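Local structure of putative alcohol dehydrogenase (Sinorhizobium meliloti, 4J6F) at residues A191-E200 with V219-R230; A202-T213 with R273-V282. The protein probably acts as an NAD(P)-dependent, zinc-type medium-chain alcohol dehydrogenase that interconverts alcohols with aldehydes or ketones. All blocks are in the same frame, centred on the assembly; numbering follows the deposited sequence.

Interaction 1. Residues A191-E200 with V219-R230; sequences AYLTGERMLE and VGSAIIQLARAR
Leu226 drives its side chain into the surface of helix 189-201, a knob seated in the hole formed by Tyr192, Gly195, Glu196 and Leu199. CD1 reaches the backbone itself, 3.4 Å from Glu196 N, while CB lies 3.7 Å from Leu199 CD1. Gly195 has no side chain at this point, and its CA is packed by Ile223 CG1. The two helices cross at -57°, their axes 8.3 Å apart at closest approach.

Toward the N-terminal ends the packing stays tight. Ala222 CB stands over the centre of the Tyr192 ring in a CH-pi contact, 2° off the ring normal. With CG anti to its carbonyl carbon (chi1 -70°), Tyr192 lays the ring across the partner helix and carries OH to Gln225 NE2, which lies in the ring plane at the edge and gives OH a weak hydrogen bond; the amide oxygen of Gln225 takes the backbone N of Arg349. On another flank, the selenium of Met198, a selenomethionine, rests 3.7 Å from Ile223 CD1 and also touches Val219 CG1.

The C-terminal end is polar and more open to solvent. Arg230 passes its guanidinium over Leu199, whose CB covers one face, and NH2 binds Glu200 OE2 at 3.0 Å, nearly in the guanidinium plane. The salt bridge from NH2 to Glu196 OE1 is a weaker bond at 3.3 Å; that oxygen also pairs with Arg338, and Arg230 NH1 bonds to Leu204 O. A water joins Glu196 OE2, Leu226 O and Arg230 NE. Arg230 shared by two carboxylates, with Arg338 on Glu196, probably favours the ionised forms, so apolar interlocking gives way to a charge network that ties the helix ends together.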
loop_
_atom_site.group_PDB
_atom_site.type_symbol
_atom_site.label_atom_id
_atom_site.label_comp_id
_atom_site.label_asym_id
_atom_site.label_seq_id
_atom_site.Cartn_x
_atom_site.Cartn_y
_atom_site.Cartn_z
ATOM N N ALA A 191 -5.475 20.771 5.449
ATOM C CA ALA A 191 -5.521 19.557 6.268
ATOM C C ALA A 191 -6.776 18.696 6.060
ATOM O O ALA A 191 -6.674 17.464 6.078
ATOM C CB ALA A 191 -5.307 19.861 7.737
ATOM N N TYR A 192 -7.937 19.328 5.850
ATOM C CA TYR A 192 -9.194 18.573 5.723
ATOM C C TYR A 192 -9.365 17.957 4.334
ATOM O O TYR A 192 -9.935 16.870 4.197
ATOM C CB TYR A 192 -10.422 19.392 6.166
ATOM C CG TYR A 192 -10.469 19.627 7.677
ATOM C CD1 TYR A 192 -9.514 20.431 8.308
ATOM C CD2 TYR A 192 -11.453 19.038 8.476
ATOM C CE1 TYR A 192 -9.537 20.639 9.674
ATOM C CE2 TYR A 192 -11.484 19.249 9.850
ATOM C CZ TYR A 192 -10.521 20.049 10.442
ATOM O OH TYR A 192 -10.507 20.276 11.808
ATOM N N LEU A 193 -8.846 18.621 3.309
ATOM C CA LEU A 193 -8.812 18.004 2.001
ATOM C C LEU A 193 -7.905 16.782 2.071
ATOM O O LEU A 193 -8.302 15.688 1.635
ATOM C CB LEU A 193 -8.307 18.979 0.939
ATOM C CG LEU A 193 -8.339 18.466 -0.502
ATOM C CD1 LEU A 193 -9.735 18.022 -0.911
ATOM C CD2 LEU A 193 -7.838 19.547 -1.445
ATOM N N THR A 194 -6.703 16.977 2.633
ATOM C CA THR A 194 -5.723 15.903 2.818
ATOM C C THR A 194 -6.295 14.755 3.658
ATOM O O THR A 194 -6.243 13.593 3.251
ATOM C CB THR A 194 -4.399 16.449 3.395
ATOM O OG1 THR A 194 -3.820 17.328 2.437
ATOM C CG2 THR A 194 -3.393 15.353 3.649
ATOM N N GLY A 195 -6.853 15.086 4.816
ATOM C CA GLY A 195 -7.641 14.134 5.599
ATOM C C GLY A 195 -8.660 13.342 4.792
ATOM O O GLY A 195 -8.621 12.113 4.802
ATOM N N GLU A 196 -9.564 14.024 4.088
ATOM C CA GLU A 196 -10.583 13.333 3.276
ATOM C C GLU A 196 -10.004 12.315 2.305
ATOM O O GLU A 196 -10.502 11.186 2.251
ATOM C CB GLU A 196 -11.454 14.305 2.482
ATOM C CG GLU A 196 -12.869 14.452 2.999
ATOM C CD GLU A 196 -13.612 13.131 3.126
ATOM O OE1 GLU A 196 -13.922 12.497 2.095
ATOM O OE2 GLU A 196 -13.911 12.742 4.269
ATOM N N ARG A 197 -8.971 12.716 1.545
ATOM C CA ARG A 197 -8.377 11.870 0.503
ATOM C C ARG A 197 -7.875 10.602 1.150
ATOM O O ARG A 197 -8.125 9.504 0.662
ATOM C CB ARG A 197 -7.209 12.567 -0.181
ATOM C CG ARG A 197 -7.115 12.409 -1.701
ATOM C CD ARG A 197 -7.561 11.059 -2.243
ATOM N NE ARG A 197 -8.312 11.187 -3.493
ATOM C CZ ARG A 197 -7.885 10.783 -4.688
ATOM N NH1 ARG A 197 -6.704 10.203 -4.823
ATOM N NH2 ARG A 197 -8.647 10.957 -5.755
HETATM N N MSE A 198 -7.189 10.768 2.278
HETATM C CA MSE A 198 -6.620 9.648 3.030
HETATM C C MSE A 198 -7.721 8.683 3.349
HETATM O O MSE A 198 -7.579 7.489 3.098
HETATM C CB MSE A 198 -5.945 10.137 4.305
HETATM C CG MSE A 198 -4.551 10.704 4.048
HETATM SE SE MSE A 198 -3.802 11.399 5.745
HETATM C CE MSE A 198 -3.516 9.720 6.728
ATOM N N LEU A 199 -8.837 9.193 3.867
ATOM C CA LEU A 199 -9.964 8.344 4.254
ATOM C C LEU A 199 -10.646 7.695 3.054
ATOM O O LEU A 199 -11.233 6.618 3.173
ATOM C CB LEU A 199 -10.979 9.118 5.102
ATOM C CG LEU A 199 -10.448 9.554 6.474
ATOM C CD1 LEU A 199 -11.522 10.249 7.288
ATOM C CD2 LEU A 199 -9.853 8.389 7.257
ATOM N N GLU A 200 -10.547 8.352 1.901
ATOM C CA GLU A 200 -11.113 7.847 0.662
ATOM C C GLU A 200 -10.211 6.750 0.054
ATOM O O GLU A 200 -10.696 5.737 -0.479
ATOM C CB GLU A 200 -11.328 9.020 -0.304
ATOM C CG GLU A 200 -12.265 8.741 -1.474
ATOM C CD GLU A 200 -13.741 8.828 -1.120
ATOM O OE1 GLU A 200 -14.540 8.990 -2.067
ATOM O OE2 GLU A 200 -14.113 8.735 0.078
ATOM N N VAL A 219 -3.836 17.607 10.375
ATOM C CA VAL A 219 -4.454 16.495 9.675
ATOM C C VAL A 219 -5.066 15.488 10.646
ATOM O O VAL A 219 -6.178 15.008 10.419
ATOM C CB VAL A 219 -3.440 15.814 8.739
ATOM C CG1 VAL A 219 -4.129 14.716 7.948
ATOM C CG2 VAL A 219 -2.808 16.842 7.808
ATOM N N GLY A 220 -4.346 15.195 11.731
ATOM C CA GLY A 220 -4.800 14.266 12.766
ATOM C C GLY A 220 -6.193 14.610 13.217
ATOM O O GLY A 220 -7.114 13.806 13.091
ATOM N N SER A 221 -6.347 15.836 13.704
ATOM C CA SER A 221 -7.622 16.324 14.205
ATOM C C SER A 221 -8.691 16.224 13.150
ATOM O O SER A 221 -9.821 15.851 13.449
ATOM C CB SER A 221 -7.491 17.771 14.648
ATOM O OG SER A 221 -6.661 17.834 15.788
ATOM N N ALA A 222 -8.328 16.552 11.914
ATOM C CA ALA A 222 -9.298 16.593 10.848
ATOM C C ALA A 222 -9.814 15.195 10.633
ATOM O O ALA A 222 -11.020 14.975 10.535
ATOM C CB ALA A 222 -8.671 17.136 9.575
ATOM N N ILE A 223 -8.897 14.241 10.590
ATOM C CA ILE A 223 -9.285 12.878 10.352
ATOM C C ILE A 223 -10.244 12.383 11.417
ATOM O O ILE A 223 -11.196 11.674 11.096
ATOM C CB ILE A 223 -8.073 11.965 10.200
ATOM C CG1 ILE A 223 -7.604 12.044 8.765
ATOM C CG2 ILE A 223 -8.440 10.523 10.514
ATOM C CD1 ILE A 223 -6.193 11.594 8.597
ATOM N N ILE A 224 -10.016 12.776 12.667
ATOM C CA ILE A 224 -10.939 12.432 13.747
ATOM C C ILE A 224 -12.358 12.941 13.454
ATOM O O ILE A 224 -13.336 12.194 13.574
ATOM C CB ILE A 224 -10.419 12.926 15.112
ATOM C CG1 ILE A 224 -9.111 12.199 15.433
ATOM C CG2 ILE A 224 -11.461 12.721 16.221
ATOM C CD1 ILE A 224 -8.399 12.715 16.660
ATOM N N GLN A 225 -12.463 14.196 13.044
ATOM C CA GLN A 225 -13.757 14.761 12.666
ATOM C C GLN A 225 -14.311 14.091 11.411
ATOM O O GLN A 225 -15.469 13.647 11.396
ATOM C CB GLN A 225 -13.681 16.277 12.475
ATOM C CG GLN A 225 -13.429 17.077 13.742
ATOM C CD GLN A 225 -13.916 18.499 13.599
ATOM O OE1 GLN A 225 -15.105 18.780 13.812
ATOM N NE2 GLN A 225 -13.012 19.412 13.221
ATOM N N LEU A 226 -13.487 13.983 10.372
ATOM C CA LEU A 226 -13.967 13.391 9.136
ATOM C C LEU A 226 -14.386 11.933 9.331
ATOM O O LEU A 226 -15.360 11.488 8.739
ATOM C CB LEU A 226 -12.947 13.543 8.022
ATOM C CG LEU A 226 -12.574 14.976 7.643
ATOM C CD1 LEU A 226 -11.324 14.933 6.791
ATOM C CD2 LEU A 226 -13.677 15.691 6.891
ATOM N N ALA A 227 -13.681 11.198 10.183
ATOM C CA ALA A 227 -14.104 9.845 10.536
ATOM C C ALA A 227 -15.540 9.834 11.078
ATOM O O ALA A 227 -16.373 9.014 10.667
ATOM C CB ALA A 227 -13.159 9.238 11.553
ATOM N N ARG A 228 -15.831 10.753 11.997
ATOM C CA ARG A 228 -17.165 10.838 12.557
ATOM C C ARG A 228 -18.186 11.181 11.474
ATOM O O ARG A 228 -19.257 10.589 11.411
ATOM C CB ARG A 228 -17.198 11.862 13.680
ATOM C CG ARG A 228 -16.592 11.362 14.966
ATOM C CD ARG A 228 -17.399 10.199 15.508
ATOM N NE ARG A 228 -16.806 9.686 16.736
ATOM C CZ ARG A 228 -17.150 8.556 17.333
ATOM N NH1 ARG A 228 -18.099 7.785 16.819
ATOM N NH2 ARG A 228 -16.527 8.192 18.444
ATOM N N ALA A 229 -17.813 12.112 10.600
ATOM C CA ALA A 229 -18.686 12.606 9.533
ATOM C C ALA A 229 -19.212 11.514 8.616
ATOM O O ALA A 229 -20.264 11.679 8.009
ATOM C CB ALA A 229 -17.960 13.659 8.710
ATOM N N ARG A 230 -18.474 10.411 8.507
ATOM C CA ARG A 230 -18.831 9.344 7.573
ATOM C C ARG A 230 -19.289 8.080 8.317
ATOM O O ARG A 230 -19.572 7.055 7.699
ATOM C CB ARG A 230 -17.677 9.084 6.577
ATOM C CG ARG A 230 -16.674 8.026 7.001
ATOM C CD ARG A 230 -15.293 8.122 6.369
ATOM N NE ARG A 230 -15.169 8.956 5.176
ATOM C CZ ARG A 230 -14.663 8.553 4.009
ATOM N NH1 ARG A 230 -14.259 7.304 3.842
ATOM N NH2 ARG A 230 -14.560 9.407 2.997
HETATM O O HOH W 1 -15.490 11.440 5.964
#

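Interaction 2. Residues A202-T213 with R273-V282; sequences ARLAAGETVLVT and RPIDVVADLV
Thr209 and Asp276 open a ladder of parallel strand pairing. Asp276 keeps CG beside its own backbone N (chi1 -62°), and the side chain turns back to the neighbouring strand: CB lies 3.5 Å from Thr209 O, CG is 3.8 Å from Glu208 CG, and OD2 accepts from Thr209 N at 2.8 Å through its anti lone pair, with an N-H...O angle of 168°. OD1 forms a salt bridge with Arg295. Its neighbour Glu208 pairs with Arg299, so arginines probably offset the repulsion between the two nearby carboxylates.

Thr209 O receives both Asp276 N and Val277 N. Further along, Leu211 N bonds to Val277 O, Ala279 N to Leu211 O, and Thr213 N to Ala279 O. Val210, Val212 and Ala279 pack on helix 218-229; Val277, on the same face, meets Ala202 and Leu204. Leu211 and Val278 lie on the other face, where Leu211 CB meets Ile275 CG2 at 3.9 Å.

At the far end, Thr213 OG1 donates to Asp280 OD1 at 2.7 Å. Asp280 OD1 also accepts from Val282 N, closing an Asx turn, while OD2 goes to Tyr300. These are the two central strands of a parallel six-stranded sheet in 3-2-1-4-5-6 order, the hallmark of a Rossmann fold.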
loop_
_atom_site.group_PDB
_atom_site.type_symbol
_atom_site.label_atom_id
_atom_site.label_comp_id
_atom_site.label_asym_id
_atom_site.label_seq_id
_atom_site.Cartn_x
_atom_site.Cartn_y
_atom_site.Cartn_z
ATOM N N ALA A 202 -8.124 4.822 1.707
ATOM C CA ALA A 202 -8.225 3.662 2.576
ATOM C C ALA A 202 -9.627 3.049 2.571
ATOM O O ALA A 202 -9.853 2.029 3.215
ATOM C CB ALA A 202 -7.815 4.045 3.989
ATOM N N ARG A 203 -10.571 3.680 1.866
ATOM C CA ARG A 203 -11.964 3.208 1.790
ATOM C C ARG A 203 -12.624 2.985 3.156
ATOM O O ARG A 203 -13.328 1.985 3.346
ATOM C CB ARG A 203 -12.031 1.916 0.989
ATOM C CG ARG A 203 -11.732 2.080 -0.487
ATOM C CD ARG A 203 -11.526 0.737 -1.170
ATOM N NE ARG A 203 -10.237 0.138 -0.816
ATOM C CZ ARG A 203 -10.074 -0.895 0.009
ATOM N NH1 ARG A 203 -8.859 -1.352 0.249
ATOM N NH2 ARG A 203 -11.110 -1.475 0.594
ATOM N N LEU A 204 -12.400 3.902 4.097
ATOM C CA LEU A 204 -12.934 3.759 5.442
ATOM C C LEU A 204 -14.461 3.866 5.457
ATOM O O LEU A 204 -15.020 4.857 5.008
ATOM C CB LEU A 204 -12.316 4.789 6.375
ATOM C CG LEU A 204 -12.872 4.895 7.797
ATOM C CD1 LEU A 204 -12.637 3.615 8.588
ATOM C CD2 LEU A 204 -12.289 6.098 8.535
ATOM N N ALA A 205 -15.121 2.843 5.992
ATOM C CA ALA A 205 -16.584 2.719 5.966
ATOM C C ALA A 205 -17.210 2.988 7.332
ATOM O O ALA A 205 -16.531 2.878 8.359
ATOM C CB ALA A 205 -16.970 1.322 5.503
ATOM N N ALA A 206 -18.510 3.308 7.333
ATOM C CA ALA A 206 -19.307 3.413 8.561
ATOM C C ALA A 206 -19.114 2.179 9.434
ATOM O O ALA A 206 -19.088 1.052 8.921
ATOM C CB ALA A 206 -20.771 3.582 8.221
ATOM N N GLY A 207 -18.949 2.391 10.739
ATOM C CA GLY A 207 -18.744 1.289 11.689
ATOM C C GLY A 207 -17.316 0.757 11.836
ATOM O O GLY A 207 -17.017 0.027 12.788
ATOM N N GLU A 208 -16.430 1.103 10.904
ATOM C CA GLU A 208 -15.040 0.685 11.011
ATOM C C GLU A 208 -14.241 1.505 12.033
ATOM O O GLU A 208 -14.654 2.599 12.420
ATOM C CB GLU A 208 -14.383 0.714 9.640
ATOM C CG GLU A 208 -14.742 -0.487 8.778
ATOM C CD GLU A 208 -13.992 -0.498 7.456
ATOM O OE1 GLU A 208 -13.658 0.600 6.957
ATOM O OE2 GLU A 208 -13.740 -1.596 6.907
ATOM N N THR A 209 -13.109 0.967 12.489
ATOM C CA THR A 209 -12.257 1.696 13.429
ATOM C C THR A 209 -10.993 2.238 12.760
ATOM O O THR A 209 -10.279 1.510 12.060
ATOM C CB THR A 209 -11.865 0.842 14.654
ATOM O OG1 THR A 209 -13.049 0.360 15.300
ATOM C CG2 THR A 209 -11.073 1.674 15.664
ATOM N N VAL A 210 -10.716 3.517 12.981
ATOM C CA VAL A 210 -9.479 4.096 12.483
ATOM C C VAL A 210 -8.580 4.540 13.637
ATOM O O VAL A 210 -9.019 5.279 14.527
ATOM C CB VAL A 210 -9.743 5.234 11.461
ATOM C CG1 VAL A 210 -10.681 6.291 12.015
ATOM C CG2 VAL A 210 -8.439 5.852 11.002
ATOM N N LEU A 211 -7.340 4.059 13.645
ATOM C CA LEU A 211 -6.342 4.544 14.603
ATOM C C LEU A 211 -5.576 5.717 13.968
ATOM O O LEU A 211 -5.013 5.584 12.861
ATOM C CB LEU A 211 -5.380 3.427 15.012
ATOM C CG LEU A 211 -4.362 3.711 16.122
ATOM C CD1 LEU A 211 -5.056 3.942 17.454
ATOM C CD2 LEU A 211 -3.371 2.564 16.252
ATOM N N VAL A 212 -5.580 6.860 14.661
ATOM C CA VAL A 212 -5.011 8.094 14.126
ATOM C C VAL A 212 -3.841 8.557 14.983
ATOM O O VAL A 212 -4.029 8.953 16.140
ATOM C CB VAL A 212 -6.053 9.239 14.086
ATOM C CG1 VAL A 212 -5.479 10.439 13.356
ATOM C CG2 VAL A 212 -7.347 8.786 13.429
ATOM N N THR A 213 -2.638 8.515 14.420
ATOM C CA THR A 213 -1.454 8.994 15.126
ATOM C C THR A 213 -1.253 10.471 14.823
ATOM O O THR A 213 -1.684 10.953 13.781
ATOM C CB THR A 213 -0.194 8.266 14.674
ATOM O OG1 THR A 213 0.088 8.651 13.327
ATOM C CG2 THR A 213 -0.368 6.764 14.763
ATOM N N ARG A 273 -12.369 -4.303 19.724
ATOM C CA ARG A 273 -12.608 -4.212 18.273
ATOM C C ARG A 273 -11.281 -4.136 17.517
ATOM O O ARG A 273 -10.381 -3.396 17.926
ATOM C CB ARG A 273 -13.440 -2.980 17.911
ATOM C CG ARG A 273 -14.540 -2.600 18.889
ATOM C CD ARG A 273 -15.489 -1.610 18.236
ATOM N NE ARG A 273 -16.198 -2.245 17.126
ATOM C CZ ARG A 273 -17.476 -2.615 17.155
ATOM N NH1 ARG A 273 -18.220 -2.397 18.234
ATOM N NH2 ARG A 273 -18.017 -3.193 16.090
ATOM N N PRO A 274 -11.145 -4.899 16.416
ATOM C CA PRO A 274 -9.880 -4.818 15.697
ATOM C C PRO A 274 -9.764 -3.496 14.924
ATOM O O PRO A 274 -10.780 -2.857 14.603
ATOM C CB PRO A 274 -9.929 -6.024 14.743
ATOM C CG PRO A 274 -11.148 -6.799 15.116
ATOM C CD PRO A 274 -12.079 -5.812 15.741
ATOM N N ILE A 275 -8.530 -3.091 14.653
ATOM C CA ILE A 275 -8.268 -1.844 13.967
ATOM C C ILE A 275 -8.310 -2.084 12.469
ATOM O O ILE A 275 -7.528 -2.872 11.946
ATOM C CB ILE A 275 -6.896 -1.264 14.370
ATOM C CG1 ILE A 275 -6.825 -1.041 15.884
ATOM C CG2 ILE A 275 -6.608 0.020 13.604
ATOM C CD1 ILE A 275 -7.900 -0.128 16.447
ATOM N N ASP A 276 -9.223 -1.398 11.793
ATOM C CA ASP A 276 -9.425 -1.577 10.362
ATOM C C ASP A 276 -8.442 -0.734 9.569
ATOM O O ASP A 276 -7.925 -1.161 8.534
ATOM C CB ASP A 276 -10.863 -1.198 9.992
ATOM C CG ASP A 276 -11.891 -2.092 10.677
ATOM O OD1 ASP A 276 -11.873 -3.319 10.419
ATOM O OD2 ASP A 276 -12.696 -1.577 11.485
ATOM N N VAL A 277 -8.195 0.475 10.066
ATOM C CA VAL A 277 -7.405 1.457 9.351
ATOM C C VAL A 277 -6.491 2.179 10.318
ATOM O O VAL A 277 -6.897 2.518 11.432
ATOM C CB VAL A 277 -8.288 2.505 8.637
ATOM C CG1 VAL A 277 -7.418 3.604 8.042
ATOM C CG2 VAL A 277 -9.154 1.853 7.559
ATOM N N VAL A 278 -5.259 2.405 9.882
ATOM C CA VAL A 278 -4.360 3.276 10.588
ATOM C C VAL A 278 -4.128 4.480 9.694
ATOM O O VAL A 278 -3.796 4.333 8.516
ATOM C CB VAL A 278 -3.032 2.568 10.909
ATOM C CG1 VAL A 278 -1.936 3.571 11.250
ATOM C CG2 VAL A 278 -3.221 1.584 12.047
ATOM N N ALA A 279 -4.378 5.665 10.255
ATOM C CA ALA A 279 -4.032 6.946 9.650
ATOM C C ALA A 279 -2.805 7.450 10.407
ATOM O O ALA A 279 -2.879 7.794 11.597
ATOM C CB ALA A 279 -5.190 7.923 9.774
ATOM N N ASP A 280 -1.666 7.448 9.731
ATOM C CA ASP A 280 -0.390 7.773 10.356
ATOM C C ASP A 280 0.103 9.147 9.935
ATOM O O ASP A 280 0.221 9.429 8.742
ATOM C CB ASP A 280 0.641 6.726 9.969
ATOM C CG ASP A 280 1.955 6.901 10.685
ATOM O OD1 ASP A 280 2.022 7.596 11.726
ATOM O OD2 ASP A 280 2.938 6.312 10.201
ATOM N N LEU A 281 0.392 10.003 10.907
ATOM C CA LEU A 281 0.945 11.309 10.583
ATOM C C LEU A 281 2.278 11.538 11.246
ATOM O O LEU A 281 2.867 12.618 11.129
ATOM C CB LEU A 281 -0.044 12.401 10.929
ATOM C CG LEU A 281 -1.168 12.173 9.927
ATOM C CD1 LEU A 281 -2.550 12.291 10.567
ATOM C CD2 LEU A 281 -0.976 13.041 8.691
ATOM N N VAL A 282 2.730 10.526 11.975
ATOM C CA VAL A 282 4.000 10.551 12.676
ATOM C C VAL A 282 5.108 9.739 12.009
ATOM O O VAL A 282 6.199 10.236 11.809
ATOM C CB VAL A 282 3.809 10.042 14.113
ATOM C CG1 VAL A 282 5.096 10.140 14.898
ATOM C CG2 VAL A 282 2.715 10.825 14.797
#

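Along the chain the segments alternate: helix 189-201, strand 209-212, helix 218-229 and finally strand 277-280. The centres of interactions 1 and 2 are about 11 Å apart, and the two touch directly. Ile223 of the second helix packs CG2 against Val212 CG2, so helix 218-229 is laid against the sheet whose middle is interaction 2. At the turn leaving the first helix, Leu199 O probably accepts a hydrogen bond from Leu204 N. Strand 209-212 and helix 218-229, consecutive in the chain, form the first beta-alpha unit of the Rossmann-type domain, which in this enzyme family binds the dinucleotide cofactor, with helix 189-201 packed beside it.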